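Local coordinates for protein alpha-glucosidase ([Eubacterium] rectale, PDB 6PNR) that probably hydrolyses alpha-linked glycosides of sulfoquinovose, the sulfonated sugar of plant sulfolipids, as a sulfoquinovosidase of glycosyl hydrolase family 31, at residues Ile244-Gln247 against Arg252-Gly255; Val437-Ala442 against Phe519-Glu524; Gly457-Asp462 against Leu508-Met513; Tyr494-Asp499 against Asp529-Tyr534. All blocks are in the same frame, centred on the assembly; numbering follows the deposited sequence.

Contact 1 (Ile244-Gln247 against Arg252-Gly255); sequences IGVQ and RSFG
Gln247 and Ser253 bring their CA atoms to 5.3 Å, the nearest backbone approach between 244-247 and 252-255. The first segment runs out of strand 242-245 and stays extended through Gln247, whereas the second is helical from end to end; only four residues separate them, and the strand's exit packs against the first turns of the helix. One hydrogen bond crosses the contact, from the side-chain Arg252 NH1 to the backbone Gln247 O at 2.8 Å with an N-H...O angle of 156°. The carbonyl oxygen lies close to the guanidinium plane, but the donor stands above the carbonyl plane. Arg252 gets there with CG anti to the backbone N (chi1 -173°) and its chain extended to NE, a course that also carries its CD past Gln247 O at 3.3 Å. The same NH1 forms a salt bridge with Glu524 OE2, and NH2 bonds Tyr535 OH, which gives the guanidinium three identified partners. Beside this bond, Val246 CG2 packs on Ser253 CB at 3.7 Å. Ser253 OG sits 3.2 Å from Gln247 C, yet its angle to the Gln247 oxygen is too poor for a bond, and this hydroxyl pairs with Tyr298 OH instead. The Gln247 side chain starts away from the helix, its amide bonding Gln273 and Glu524. The contact belongs to the beta-alpha-beta unit of strand 242-245, helix 250-262 and strand 267-271 in the TIM barrel: backbone bonds tie Ile244 and Val246 to Trp271, while Val246 touches both Leu256 of the helix and Ile270 of the next strand.

Contact 2 (Val437-Ala442 against Phe519-Glu524); sequences VYFMRA and FMRTHE. With 9VH ([(3~{S},4~{R},5~{R})-4,5-bis(oxidanyl)piperidin-3-yl]methanesulfonic acid), chain C.
Phe439 meets two side chains of 519-524, each at a different tilt. Against Arg521 the flat groups are almost parallel, ring and guanidinium planes being 5° apart, and Phe439 CE2 lies over one face of the guanidinium, 3.4 Å from Arg521 NE. The arginine's aliphatic part also reaches the ring's far end, with Arg521 CD 3.6 Å from Phe439 CZ. A bend at chi3 turns the guanidinium into this position, and its polar edge is held by Asp490 through a salt bridge and by His488 through a hydrogen bond to NE. Phe519 comes at another slant: its ring centroid is 5.7 Å from that of Phe439 and the planes make 52°, the closest atoms being Phe439 CE1 and Phe519 CE2 at 4.1 Å. Val437 CG1 adds a looser apolar touch at Phe519 CE1, 4.4 Å away. Replacing Phe439 by an alanine would probably open a gap between Phe519 and Arg521 and leave that face of the guanidinium without the ring atoms that now lie over it. Further along both segments the pocket begins. His523 NE2 is hydrogen-bonded to O4 and O5 of the inhibitor, 3.0 Å from each, and Arg441 NH1 lies 3.3 Å from its ring nitrogen N1. Binding residues just beyond the C-terminal ends of the strands are the usual layout of a TIM-barrel active site, here that of a family 31 glycosidase.

Contact 3 (Gly457-Asp462 against Leu508-Met513); sequences GDQSVD and LRWAEM. With 9VH ([(3~{S},4~{R},5~{R})-4,5-bis(oxidanyl)piperidin-3-yl]methanesulfonic acid), chain C.
Trp510, which loses more surface to this contact than any other residue, points the outer rim of its indole from helix 504-514 at the loop 457-462. Its CH2 is met by Gln459 CB at 3.5 Å, and Gln459 CG lies in the indole plane at that same edge, so the aliphatic part of the glutamine abuts the six-membered ring end-on instead of covering a face. A bend at chi2 (74°) folds the Gln459 amide back beside the rim, where OE1 comes 3.7 Å from Trp510 CZ2 and the amide and indole planes stand 30° apart. The N-H groups of both side chains have partners elsewhere: Gln459 NE2 bonds Ala456 O, and Trp510 NE1 bonds Ser489 OG, which helps fix the rotation of the indole. Within the TIM-barrel domain the contact thus sets a helix against a loop that carries a pocket residue, Asp458, whose OD1 is 3.5 Å from C4 of the bound inhibitor. Past Gln459 the loop makes an inverse gamma turn centred on Val461, with a weak bond from Asp462 N to Ser460 O. That turn brings two carbonyls to the same corner of the indole: Ser460 O, near the ring plane, and Asp462 O, at a slant, each 4.0 Å from Trp510 CZ3. The Asp462 side chain sets off away from the helix, and its carboxylate is hydrogen-bonded to Thr464 and Asn500.

Contact 4 (Tyr494-Asp499 against Asp529-Tyr534); sequences YTSLFD and DTNFQY. With 9VH ([(3~{S},4~{R},5~{R})-4,5-bis(oxidanyl)piperidin-3-yl]methanesulfonic acid), chain C; SO4 (sulfate ion), chain E.
Ser496 OG has two hydrogen-bond partners: Asn531 ND2 donates to it across the contact at 3.1 Å, and the hydroxyl is also hydrogen-bonded to Asn500 O. The Asn531 bond is fairly straight, with an N-H...O angle of 157°, and the serine oxygen lies 1° out of the amide plane. Ser496 turns its hydroxyl toward the asparagine by a chi1 of 174°, which sets OG opposite the backbone N; its CB follows to 3.3 Å from Asn531 ND2. The amide has further duties, since Asn531 ND2 also bonds Arg527 O while Asn531 OD1 accepts from Arg502 N. Because one end donates to a carbonyl and the other accepts from a backbone N-H, the two ends of the amide are told apart and its flip is fixed. A leucine in place of Asn531 is likely to leave Arg502 N without its acceptor and Ser496 OG without its donor, freeing the two loops to shift. Elsewhere in 494-499, Tyr494 lays one ring face against the inhibitor, whose C5 stands 3.8 Å above the plane and toward the rim, and Tyr494 CE1 is 3.3 Å from inhibitor O5. At the outer end Phe498 N donates to O1 of a sulfate at 2.9 Å, probably an ion from the crystallisation liquor that Arg527 also holds. The chemistry implies that the two loops, with little surface buried between them, are joined mainly by a buried polar network centred on Asn531, which holds Ser496, two residues beyond Tyr494 of the pocket.

From the N terminus, contact 1 comes first and closes a four-residue connection between a barrel strand and its following helix. Contact 2 then spans a long excursion from 437-442 to 519-524, and contact 3 lies entirely within it. Contact 4 crosses both: 494-499 falls inside their loops, while 529-534 lies beyond them. Contacts 3 and 4 meet where Gln459 O lies 2.8 Å from Thr495 N, and contacts 2 and 4 where Glu524 O lies 3.0 Å from Gln533 NE2. Ile244 of contact 1 packs on Tyr534 of contact 4. Contacts 2, 3 and 4 all contribute to the inhibitor pocket, linking the late barrel strands, helix 504-514 and the pocket loops.

Contact 1 (Ile244-Gln247 against Arg252-Gly255)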
# COMPACT_ATOMS: atom_id res chain seq x y z
N ILE A 244 -31.28 -11.98 22.15
CA ILE A 244 -31.16 -10.52 22.25
C ILE A 244 -29.85 -10.15 22.95
O ILE A 244 -29.54 -10.66 24.04
CB ILE A 244 -32.38 -9.90 22.95
CG1 ILE A 244 -32.62 -10.51 24.32
CG2 ILE A 244 -33.62 -10.06 22.08
CD1 ILE A 244 -33.50 -9.64 25.21
N GLY A 245 -29.07 -9.29 22.31
CA GLY A 245 -27.82 -8.84 22.88
C GLY A 245 -28.04 -7.53 23.61
O GLY A 245 -28.25 -6.49 22.97
N VAL A 246 -28.04 -7.57 24.94
CA VAL A 246 -28.29 -6.40 25.77
C VAL A 246 -27.21 -6.37 26.85
O VAL A 246 -26.48 -7.34 27.06
CB VAL A 246 -29.69 -6.40 26.41
CG1 VAL A 246 -30.77 -6.47 25.33
CG2 VAL A 246 -29.83 -7.56 27.40
N GLN A 247 -27.13 -5.24 27.54
CA GLN A 247 -26.08 -5.02 28.53
C GLN A 247 -26.60 -4.07 29.59
O GLN A 247 -27.67 -3.47 29.45
CB GLN A 247 -24.81 -4.42 27.92
CG GLN A 247 -24.06 -5.28 26.91
CD GLN A 247 -22.88 -4.54 26.30
OE1 GLN A 247 -21.73 -4.93 26.48
NE2 GLN A 247 -23.16 -3.45 25.59
N ARG A 252 -31.17 -3.33 33.92
CA ARG A 252 -31.32 -2.92 32.52
C ARG A 252 -31.50 -4.12 31.59
O ARG A 252 -32.39 -4.13 30.73
CB ARG A 252 -30.12 -2.08 32.07
CG ARG A 252 -30.28 -1.47 30.66
CD ARG A 252 -29.08 -0.62 30.24
NE ARG A 252 -29.32 0.07 28.95
CZ ARG A 252 -29.16 -0.48 27.74
NH1 ARG A 252 -28.76 -1.74 27.60
NH2 ARG A 252 -29.40 0.25 26.66
N SER A 253 -30.64 -5.14 31.74
CA SER A 253 -30.69 -6.28 30.83
C SER A 253 -31.99 -7.06 30.98
O SER A 253 -32.69 -7.30 29.99
CB SER A 253 -29.48 -7.20 31.08
OG SER A 253 -28.29 -6.59 30.61
N PHE A 254 -32.33 -7.47 32.20
CA PHE A 254 -33.59 -8.19 32.34
C PHE A 254 -34.79 -7.28 32.13
O PHE A 254 -35.86 -7.75 31.72
CB PHE A 254 -33.64 -8.91 33.69
CG PHE A 254 -32.60 -10.01 33.81
CD1 PHE A 254 -32.66 -11.14 33.00
CD2 PHE A 254 -31.54 -9.90 34.69
CE1 PHE A 254 -31.71 -12.14 33.09
CE2 PHE A 254 -30.58 -10.90 34.78
CZ PHE A 254 -30.67 -12.02 33.98
N GLY A 255 -34.62 -5.97 32.35
CA GLY A 255 -35.65 -5.02 31.96
C GLY A 255 -35.89 -5.01 30.46
O GLY A 255 -37.04 -4.94 30.01

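Contact 2 (Val437-Ala442 against Phe519-Glu524)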
# COMPACT_ATOMS: atom_id res chain seq x y z
N VAL A 437 -24.30 -24.09 23.04
CA VAL A 437 -23.64 -23.70 21.80
C VAL A 437 -22.78 -22.47 22.05
O VAL A 437 -23.22 -21.51 22.70
CB VAL A 437 -24.66 -23.45 20.67
CG1 VAL A 437 -25.72 -22.43 21.09
CG2 VAL A 437 -23.94 -23.02 19.39
N TYR A 438 -21.54 -22.50 21.56
CA TYR A 438 -20.69 -21.32 21.56
C TYR A 438 -20.46 -20.90 20.12
O TYR A 438 -20.56 -21.72 19.20
CB TYR A 438 -19.35 -21.56 22.30
CG TYR A 438 -18.64 -22.81 21.83
CD1 TYR A 438 -18.94 -24.04 22.40
CD2 TYR A 438 -17.70 -22.76 20.82
CE1 TYR A 438 -18.31 -25.20 21.96
CE2 TYR A 438 -17.06 -23.92 20.36
CZ TYR A 438 -17.37 -25.13 20.94
OH TYR A 438 -16.76 -26.28 20.50
N PHE A 439 -20.19 -19.63 19.91
CA PHE A 439 -19.96 -19.18 18.54
C PHE A 439 -18.65 -18.42 18.47
O PHE A 439 -18.33 -17.62 19.36
CB PHE A 439 -21.14 -18.34 17.99
CG PHE A 439 -21.82 -17.46 19.01
CD1 PHE A 439 -22.76 -17.99 19.89
CD2 PHE A 439 -21.56 -16.09 19.05
CE1 PHE A 439 -23.40 -17.17 20.81
CE2 PHE A 439 -22.19 -15.27 19.98
CZ PHE A 439 -23.10 -15.79 20.85
N MET A 440 -17.87 -18.70 17.42
CA MET A 440 -16.54 -18.15 17.24
C MET A 440 -16.47 -17.35 15.94
O MET A 440 -17.16 -17.66 14.96
CB MET A 440 -15.49 -19.27 17.21
CG MET A 440 -15.65 -20.28 18.35
SD MET A 440 -14.30 -21.47 18.36
CE MET A 440 -12.89 -20.42 18.70
N ARG A 441 -15.62 -16.32 15.93
CA ARG A 441 -15.34 -15.59 14.71
C ARG A 441 -14.01 -15.98 14.08
O ARG A 441 -13.86 -15.85 12.86
CB ARG A 441 -15.35 -14.07 14.98
CG ARG A 441 -14.22 -13.60 15.89
CD ARG A 441 -14.22 -12.07 16.11
NE ARG A 441 -12.94 -11.61 16.64
CZ ARG A 441 -12.66 -10.35 16.97
NH1 ARG A 441 -13.57 -9.39 16.81
NH2 ARG A 441 -11.46 -10.03 17.43
N ALA A 442 -13.04 -16.44 14.86
CA ALA A 442 -11.76 -16.89 14.33
C ALA A 442 -11.76 -18.40 14.11
O ALA A 442 -12.54 -19.14 14.72
CB ALA A 442 -10.61 -16.50 15.26
N PHE A 519 -29.54 -18.90 13.13
CA PHE A 519 -29.36 -18.36 14.49
C PHE A 519 -29.49 -16.84 14.44
O PHE A 519 -28.63 -16.18 13.85
CB PHE A 519 -27.99 -18.80 15.00
CG PHE A 519 -27.73 -18.58 16.48
CD1 PHE A 519 -28.18 -19.49 17.43
CD2 PHE A 519 -26.93 -17.52 16.90
CE1 PHE A 519 -27.88 -19.31 18.79
CE2 PHE A 519 -26.64 -17.33 18.25
CZ PHE A 519 -27.11 -18.23 19.19
N MET A 520 -30.55 -16.29 15.05
CA MET A 520 -30.84 -14.85 15.05
C MET A 520 -30.34 -14.20 16.34
O MET A 520 -30.88 -14.48 17.42
CB MET A 520 -32.34 -14.58 14.90
CG MET A 520 -32.93 -14.88 13.54
SD MET A 520 -34.62 -14.26 13.37
CE MET A 520 -34.34 -12.50 13.04
N ARG A 521 -29.35 -13.30 16.22
CA ARG A 521 -28.76 -12.65 17.39
C ARG A 521 -28.50 -11.17 17.11
O ARG A 521 -27.93 -10.82 16.08
CB ARG A 521 -27.46 -13.35 17.80
CG ARG A 521 -26.80 -12.75 19.05
CD ARG A 521 -25.47 -13.48 19.37
NE ARG A 521 -24.57 -13.56 18.21
CZ ARG A 521 -23.87 -12.53 17.75
NH1 ARG A 521 -23.98 -11.34 18.34
NH2 ARG A 521 -23.07 -12.67 16.70
N THR A 522 -28.91 -10.30 18.05
CA THR A 522 -28.65 -8.87 17.93
C THR A 522 -27.38 -8.52 18.72
O THR A 522 -26.80 -9.35 19.42
CB THR A 522 -29.84 -8.02 18.43
OG1 THR A 522 -29.98 -8.14 19.85
CG2 THR A 522 -31.14 -8.43 17.75
N HIS A 523 -26.96 -7.26 18.62
CA HIS A 523 -25.74 -6.84 19.30
C HIS A 523 -25.83 -5.33 19.49
O HIS A 523 -26.17 -4.62 18.54
CB HIS A 523 -24.50 -7.21 18.46
CG HIS A 523 -23.20 -7.19 19.20
ND1 HIS A 523 -22.95 -6.32 20.24
CD2 HIS A 523 -22.06 -7.91 19.03
CE1 HIS A 523 -21.72 -6.52 20.69
NE2 HIS A 523 -21.16 -7.47 19.97
N GLU A 524 -25.55 -4.85 20.70
CA GLU A 524 -25.58 -3.40 20.90
C GLU A 524 -24.44 -2.70 20.16
O GLU A 524 -24.55 -1.49 19.88
CB GLU A 524 -25.55 -3.07 22.40
CG GLU A 524 -26.89 -3.36 23.10
CD GLU A 524 -26.93 -2.92 24.56
OE1 GLU A 524 -25.87 -2.57 25.11
OE2 GLU A 524 -28.04 -2.94 25.16
O1 9VH C . -15.27 -5.00 23.44
S1 9VH C . -14.79 -6.34 23.76
O2 9VH C . -13.56 -6.60 23.06
O3 9VH C . -14.74 -6.55 25.18
C1 9VH C . -16.03 -7.42 23.11
C2 9VH C . -16.17 -7.40 21.58
C3 9VH C . -14.98 -8.14 20.99
N1 9VH C . -15.05 -8.50 19.57
C4 9VH C . -16.31 -9.17 19.23
C5 9VH C . -17.49 -8.30 19.63
O4 9VH C . -18.69 -8.99 19.27
C6 9VH C . -17.47 -8.06 21.14
O5 9VH C . -18.58 -7.26 21.53

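Contact 3 (Gly457-Asp462 against Leu508-Met513)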
# COMPACT_ATOMS: atom_id res chain seq x y z
N GLY A 457 -18.02 -12.28 12.61
CA GLY A 457 -17.12 -11.29 13.18
C GLY A 457 -17.74 -9.91 13.15
O GLY A 457 -18.96 -9.76 12.99
N ASP A 458 -16.89 -8.89 13.28
CA ASP A 458 -17.32 -7.50 13.33
C ASP A 458 -17.52 -6.95 11.92
O ASP A 458 -16.55 -6.84 11.16
CB ASP A 458 -16.28 -6.63 14.03
CG ASP A 458 -15.99 -7.05 15.47
OD1 ASP A 458 -16.69 -7.93 16.01
OD2 ASP A 458 -15.06 -6.44 16.05
N GLN A 459 -18.75 -6.57 11.57
CA GLN A 459 -18.98 -5.71 10.42
C GLN A 459 -19.11 -4.26 10.88
O GLN A 459 -19.47 -4.00 12.03
CB GLN A 459 -20.26 -6.11 9.68
CG GLN A 459 -20.08 -7.25 8.71
CD GLN A 459 -19.93 -8.56 9.45
OE1 GLN A 459 -20.83 -8.96 10.18
NE2 GLN A 459 -18.78 -9.21 9.28
N SER A 460 -18.83 -3.33 9.98
CA SER A 460 -19.26 -1.96 10.22
C SER A 460 -20.78 -1.89 10.19
O SER A 460 -21.45 -2.73 9.57
CB SER A 460 -18.67 -0.99 9.19
OG SER A 460 -17.26 -0.88 9.32
N VAL A 461 -21.32 -0.89 10.86
CA VAL A 461 -22.76 -0.70 10.91
C VAL A 461 -23.23 0.04 9.65
O VAL A 461 -23.83 1.12 9.74
CB VAL A 461 -23.18 0.04 12.20
CG1 VAL A 461 -22.99 -0.87 13.40
CG2 VAL A 461 -22.36 1.35 12.39
N ASP A 462 -23.04 -0.56 8.47
CA ASP A 462 -23.44 0.11 7.25
C ASP A 462 -23.75 -0.90 6.15
O ASP A 462 -23.71 -2.12 6.36
CB ASP A 462 -22.38 1.13 6.79
CG ASP A 462 -21.01 0.50 6.55
OD1 ASP A 462 -20.96 -0.62 5.99
OD2 ASP A 462 -19.98 1.16 6.88
N LEU A 508 -33.11 -3.33 10.25
CA LEU A 508 -34.23 -4.11 9.73
C LEU A 508 -33.83 -4.93 8.50
O LEU A 508 -34.24 -6.09 8.37
CB LEU A 508 -35.41 -3.19 9.42
CG LEU A 508 -36.09 -2.63 10.67
CD1 LEU A 508 -37.07 -1.54 10.29
CD2 LEU A 508 -36.77 -3.75 11.44
N ARG A 509 -33.05 -4.35 7.58
CA ARG A 509 -32.55 -5.12 6.45
C ARG A 509 -31.68 -6.28 6.91
O ARG A 509 -31.70 -7.35 6.30
CB ARG A 509 -31.75 -4.23 5.48
CG ARG A 509 -32.59 -3.33 4.59
CD ARG A 509 -33.53 -4.15 3.68
NE ARG A 509 -34.19 -3.25 2.73
CZ ARG A 509 -35.26 -3.56 2.00
NH1 ARG A 509 -35.82 -4.76 2.09
NH2 ARG A 509 -35.76 -2.65 1.17
N TRP A 510 -30.87 -6.07 7.96
CA TRP A 510 -30.05 -7.16 8.47
C TRP A 510 -30.91 -8.25 9.10
O TRP A 510 -30.64 -9.45 8.93
CB TRP A 510 -29.03 -6.63 9.49
CG TRP A 510 -27.65 -7.30 9.46
CD1 TRP A 510 -27.36 -8.62 9.64
CD2 TRP A 510 -26.39 -6.63 9.29
NE1 TRP A 510 -25.99 -8.82 9.56
CE2 TRP A 510 -25.38 -7.61 9.36
CE3 TRP A 510 -26.02 -5.29 9.06
CZ2 TRP A 510 -24.02 -7.31 9.21
CZ3 TRP A 510 -24.67 -4.99 8.91
CH2 TRP A 510 -23.69 -5.99 8.99
N ALA A 511 -31.94 -7.87 9.85
CA ALA A 511 -32.78 -8.87 10.51
C ALA A 511 -33.55 -9.72 9.49
O ALA A 511 -33.76 -10.92 9.72
CB ALA A 511 -33.72 -8.18 11.49
N GLU A 512 -33.97 -9.12 8.37
CA GLU A 512 -34.76 -9.87 7.39
C GLU A 512 -33.90 -10.83 6.58
O GLU A 512 -34.44 -11.76 5.96
CB GLU A 512 -35.52 -8.91 6.46
CG GLU A 512 -34.72 -8.32 5.31
CD GLU A 512 -35.48 -7.22 4.56
OE1 GLU A 512 -36.20 -6.43 5.20
OE2 GLU A 512 -35.35 -7.14 3.31
N MET A 513 -32.58 -10.65 6.58
CA MET A 513 -31.67 -11.68 6.10
C MET A 513 -31.44 -12.75 7.15
O MET A 513 -31.49 -13.95 6.85
CB MET A 513 -30.32 -11.06 5.70
CG MET A 513 -29.19 -12.09 5.55
SD MET A 513 -27.64 -11.42 4.93
CE MET A 513 -27.04 -10.55 6.38
O1 9VH C . -15.27 -5.00 23.44
S1 9VH C . -14.79 -6.34 23.76
O2 9VH C . -13.56 -6.60 23.06
O3 9VH C . -14.74 -6.55 25.18
C1 9VH C . -16.03 -7.42 23.11
C2 9VH C . -16.17 -7.40 21.58
C3 9VH C . -14.98 -8.14 20.99
N1 9VH C . -15.05 -8.50 19.57
C4 9VH C . -16.31 -9.17 19.23
C5 9VH C . -17.49 -8.30 19.63
O4 9VH C . -18.69 -8.99 19.27
C6 9VH C . -17.47 -8.06 21.14
O5 9VH C . -18.58 -7.26 21.53

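Contact 4 (Tyr494-Asp499 against Asp529-Tyr534)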
# COMPACT_ATOMS: atom_id res chain seq x y z
N TYR A 494 -21.61 -4.30 13.96
CA TYR A 494 -20.95 -4.05 15.23
C TYR A 494 -20.25 -2.70 15.27
O TYR A 494 -20.51 -1.91 16.17
CB TYR A 494 -19.94 -5.16 15.56
CG TYR A 494 -19.16 -4.87 16.84
CD1 TYR A 494 -19.72 -5.12 18.09
CD2 TYR A 494 -17.87 -4.34 16.79
CE1 TYR A 494 -19.02 -4.85 19.26
CE2 TYR A 494 -17.15 -4.08 17.95
CZ TYR A 494 -17.74 -4.32 19.19
OH TYR A 494 -17.04 -4.04 20.34
N THR A 495 -19.36 -2.41 14.31
CA THR A 495 -18.34 -1.37 14.48
C THR A 495 -18.89 0.01 14.12
O THR A 495 -19.24 0.26 12.96
CB THR A 495 -17.11 -1.66 13.63
OG1 THR A 495 -16.69 -3.02 13.81
CG2 THR A 495 -15.95 -0.70 14.03
N SER A 496 -18.94 0.91 15.09
CA SER A 496 -19.29 2.30 14.86
C SER A 496 -18.07 3.15 15.19
O SER A 496 -17.62 3.18 16.34
CB SER A 496 -20.50 2.73 15.70
OG SER A 496 -20.74 4.14 15.57
N LEU A 497 -17.54 3.82 14.17
CA LEU A 497 -16.40 4.72 14.28
C LEU A 497 -16.52 5.79 13.19
O LEU A 497 -17.20 5.59 12.19
CB LEU A 497 -15.07 3.98 14.10
CG LEU A 497 -14.66 2.88 15.07
CD1 LEU A 497 -13.38 2.20 14.58
CD2 LEU A 497 -14.44 3.45 16.45
N PHE A 498 -15.86 6.93 13.41
CA PHE A 498 -15.61 7.92 12.36
C PHE A 498 -16.89 8.37 11.65
O PHE A 498 -16.99 8.37 10.42
CB PHE A 498 -14.59 7.37 11.35
CG PHE A 498 -13.31 6.89 11.99
CD1 PHE A 498 -12.58 7.71 12.84
CD2 PHE A 498 -12.84 5.61 11.74
CE1 PHE A 498 -11.41 7.27 13.43
CE2 PHE A 498 -11.67 5.16 12.34
CZ PHE A 498 -10.95 5.99 13.19
N ASP A 499 -17.91 8.71 12.45
CA ASP A 499 -19.20 9.21 11.98
C ASP A 499 -20.07 8.14 11.32
O ASP A 499 -21.03 8.46 10.60
CB ASP A 499 -19.04 10.39 11.02
CG ASP A 499 -18.24 11.53 11.63
OD1 ASP A 499 -18.53 11.87 12.80
OD2 ASP A 499 -17.32 12.05 10.96
N ASP A 529 -24.76 3.81 23.04
CA ASP A 529 -25.49 5.03 23.37
C ASP A 529 -25.75 5.92 22.17
O ASP A 529 -26.67 6.74 22.21
CB ASP A 529 -24.74 5.86 24.43
CG ASP A 529 -24.47 5.09 25.71
OD1 ASP A 529 -25.15 4.06 25.97
OD2 ASP A 529 -23.58 5.52 26.47
N THR A 530 -24.93 5.81 21.11
CA THR A 530 -25.07 6.64 19.92
C THR A 530 -25.37 5.83 18.66
O THR A 530 -25.15 6.32 17.56
CB THR A 530 -23.82 7.49 19.71
OG1 THR A 530 -22.66 6.65 19.72
CG2 THR A 530 -23.70 8.56 20.80
N ASN A 531 -25.89 4.61 18.80
CA ASN A 531 -26.26 3.78 17.66
C ASN A 531 -27.68 3.26 17.85
O ASN A 531 -28.09 2.99 18.98
CB ASN A 531 -25.31 2.60 17.48
CG ASN A 531 -24.04 3.01 16.80
OD1 ASN A 531 -23.93 2.88 15.58
ND2 ASN A 531 -23.09 3.55 17.56
N PHE A 532 -28.40 3.13 16.75
CA PHE A 532 -29.75 2.59 16.80
C PHE A 532 -29.75 1.22 17.47
O PHE A 532 -28.91 0.37 17.17
CB PHE A 532 -30.33 2.47 15.39
CG PHE A 532 -31.70 1.86 15.35
CD1 PHE A 532 -32.82 2.65 15.54
CD2 PHE A 532 -31.87 0.51 15.12
CE1 PHE A 532 -34.08 2.11 15.49
CE2 PHE A 532 -33.14 -0.06 15.08
CZ PHE A 532 -34.25 0.74 15.26
N GLN A 533 -30.69 1.02 18.39
CA GLN A 533 -31.00 -0.29 18.96
C GLN A 533 -32.46 -0.61 18.68
O GLN A 533 -33.31 0.29 18.72
CB GLN A 533 -30.75 -0.33 20.47
CG GLN A 533 -29.42 0.27 20.90
CD GLN A 533 -28.23 -0.53 20.38
OE1 GLN A 533 -28.38 -1.68 19.94
NE2 GLN A 533 -27.05 0.08 20.43
N TYR A 534 -32.77 -1.88 18.41
CA TYR A 534 -34.14 -2.25 18.07
C TYR A 534 -35.13 -1.79 19.12
O TYR A 534 -36.27 -1.44 18.78
CB TYR A 534 -34.26 -3.78 17.89
CG TYR A 534 -34.26 -4.60 19.18
CD1 TYR A 534 -35.43 -4.83 19.89
CD2 TYR A 534 -33.08 -5.17 19.67
CE1 TYR A 534 -35.44 -5.57 21.06
CE2 TYR A 534 -33.08 -5.92 20.83
CZ TYR A 534 -34.27 -6.13 21.52
OH TYR A 534 -34.29 -6.86 22.68
O1 9VH C . -15.27 -5.00 23.44
S1 9VH C . -14.79 -6.34 23.76
O2 9VH C . -13.56 -6.60 23.06
O3 9VH C . -14.74 -6.55 25.18
C1 9VH C . -16.03 -7.42 23.11
C2 9VH C . -16.17 -7.40 21.58
C3 9VH C . -14.98 -8.14 20.99
N1 9VH C . -15.05 -8.50 19.57
C4 9VH C . -16.31 -9.17 19.23
C5 9VH C . -17.49 -8.30 19.63
O4 9VH C . -18.69 -8.99 19.27
C6 9VH C . -17.47 -8.06 21.14
O5 9VH C . -18.58 -7.26 21.53
S SO4 E . -14.90 9.17 16.25
O1 SO4 E . -14.77 7.73 16.00
O2 SO4 E . -13.56 9.73 16.36
O3 SO4 E . -15.63 9.77 15.13
O4 SO4 E . -15.65 9.42 17.47